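Local structure of glucuronan lyase A (Trichoderma reesei, 2ZZJ) at residues K159-S162 / D163-Y167. The protein probably acts as a polysaccharide lyase that cleaves beta-1,4-glucuronan within the chain, and carries a bound calcium ion on its beta-jelly roll. Numbering follows the deposited sequence.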
loop_
_atom_site.group_PDB
_atom_site.type_symbol
_atom_site.label_atom_id
_atom_site.label_comp_id
_atom_site.label_asym_id
_atom_site.label_seq_id
_atom_site.Cartn_x
_atom_site.Cartn_y
_atom_site.Cartn_z
ATOM N N LYS A 159 -2.976 0.517 15.374
ATOM C CA LYS A 159 -3.411 -0.570 16.263
ATOM C C LYS A 159 -4.600 -1.240 15.585
ATOM O O LYS A 159 -5.645 -0.603 15.381
ATOM C CB LYS A 159 -3.793 -0.034 17.636
ATOM C CG LYS A 159 -4.356 -1.084 18.577
ATOM C CD LYS A 159 -4.802 -0.403 19.879
ATOM C CE LYS A 159 -5.543 -1.374 20.811
ATOM N NZ LYS A 159 -4.698 -2.551 21.183
ATOM N N TRP A 160 -4.404 -2.495 15.200
ATOM C CA TRP A 160 -5.381 -3.270 14.434
ATOM C C TRP A 160 -6.420 -3.839 15.415
ATOM O O TRP A 160 -6.104 -4.730 16.199
ATOM C CB TRP A 160 -4.683 -4.388 13.675
ATOM C CG TRP A 160 -3.634 -3.870 12.674
ATOM C CD1 TRP A 160 -2.268 -3.947 12.788
ATOM C CD2 TRP A 160 -3.899 -3.189 11.433
ATOM N NE1 TRP A 160 -1.660 -3.353 11.686
ATOM C CE2 TRP A 160 -2.635 -2.888 10.839
ATOM C CE3 TRP A 160 -5.077 -2.787 10.773
ATOM C CZ2 TRP A 160 -2.525 -2.236 9.602
ATOM C CZ3 TRP A 160 -4.972 -2.131 9.536
ATOM C CH2 TRP A 160 -3.709 -1.855 8.969
ATOM N N ALA A 161 -7.622 -3.276 15.366
ATOM C CA ALA A 161 -8.734 -3.667 16.248
ATOM C C ALA A 161 -10.059 -3.606 15.488
ATOM O O ALA A 161 -10.238 -2.758 14.601
ATOM C CB ALA A 161 -8.791 -2.741 17.471
ATOM N N SER A 162 -10.986 -4.504 15.832
ATOM C CA SER A 162 -12.358 -4.424 15.290
ATOM C C SER A 162 -13.326 -3.722 16.245
ATOM O O SER A 162 -14.423 -3.369 15.849
ATOM C CB SER A 162 -12.872 -5.796 14.883
ATOM O OG SER A 162 -12.874 -6.687 15.980
ATOM N N ASP A 163 -12.884 -3.534 17.495
ATOM C CA ASP A 163 -13.439 -2.597 18.479
ATOM C C ASP A 163 -13.261 -1.167 18.051
ATOM O O ASP A 163 -12.423 -0.884 17.203
ATOM C CB ASP A 163 -12.566 -2.642 19.732
ATOM C CG ASP A 163 -12.812 -3.835 20.581
ATOM O OD1 ASP A 163 -12.720 -3.652 21.813
ATOM O OD2 ASP A 163 -13.068 -4.945 20.043
ATOM N N ASN A 164 -13.956 -0.259 18.729
ATOM C CA ASN A 164 -13.583 1.153 18.724
ATOM C C ASN A 164 -12.357 1.446 19.619
ATOM O O ASN A 164 -12.258 2.515 20.209
ATOM C CB ASN A 164 -14.806 2.076 19.019
ATOM C CG ASN A 164 -15.194 2.146 20.526
ATOM O OD1 ASN A 164 -14.737 1.344 21.360
ATOM N ND2 ASN A 164 -16.041 3.134 20.867
ATOM N N THR A 165 -11.428 0.489 19.710
ATOM C CA THR A 165 -10.164 0.654 20.480
ATOM C C THR A 165 -8.871 0.765 19.606
ATOM O O THR A 165 -7.761 0.872 20.145
ATOM C CB THR A 165 -9.938 -0.487 21.479
ATOM O OG1 THR A 165 -9.722 -1.708 20.765
ATOM C CG2 THR A 165 -11.134 -0.638 22.449
ATOM N N GLY A 166 -9.041 0.721 18.284
ATOM C CA GLY A 166 -7.930 0.893 17.341
ATOM C C GLY A 166 -7.539 2.345 17.166
ATOM O O GLY A 166 -8.188 3.264 17.677
ATOM N N TYR A 167 -6.434 2.570 16.462
ATOM C CA TYR A 167 -6.091 3.911 16.061
ATOM C C TYR A 167 -5.297 3.838 14.759
ATOM O O TYR A 167 -4.815 2.765 14.389
ATOM C CB TYR A 167 -5.331 4.691 17.144
ATOM C CG TYR A 167 -4.161 4.004 17.797
ATOM C CD1 TYR A 167 -2.920 3.888 17.148
ATOM C CD2 TYR A 167 -4.267 3.544 19.112
ATOM C CE1 TYR A 167 -1.845 3.283 17.778
ATOM C CE2 TYR A 167 -3.195 2.943 19.755
ATOM C CZ TYR A 167 -1.985 2.819 19.086
ATOM O OH TYR A 167 -0.938 2.211 19.738
#
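Lys-159 and Tyr-167 form an antiparallel hydrogen-bonded pair at the end of a beta hairpin: Lys-159 N donates to Tyr-167 O at 3.1 Å, and the return bond from Tyr-167 N to Lys-159 O is weak. On the sheet face these two share, the lysine lies across the phenol at about a right angle, with its CB 3.6 Å above the centroid of the Tyr-167 ring in a CH-pi contact. Tyr-167 brings its ring there with CG between the backbone N and the carbonyl carbon (chi1 49°). Beyond CB the lysine chain runs extended as far as CE, CG anti to the backbone N (chi1 175°), before chi4 bends it; CD passes 3.7 Å from Tyr-167 CE2 and CE comes within 3.2 Å of Thr-165 O. The phenol's OH bonds to Glu-67, which secures the far end of the ring. With an alanine in place of Tyr-167, Lys-159 CB would probably lose the ring face it rests on, and Glu-67 its hydroxyl partner. Nearer the turn, Ala-161 CB points inward, 3.6 Å from both Gly-166 N and Thr-165 OG1. The loop connects strand 152-160 to strand 166-172 near one margin of the jelly roll, where Thr-185 bonds to the backbone of Lys-159 and Ala-161, while Trp-160 turns away from the loop to stack on Tyr-62 and meet Phe-92 edge-to-face.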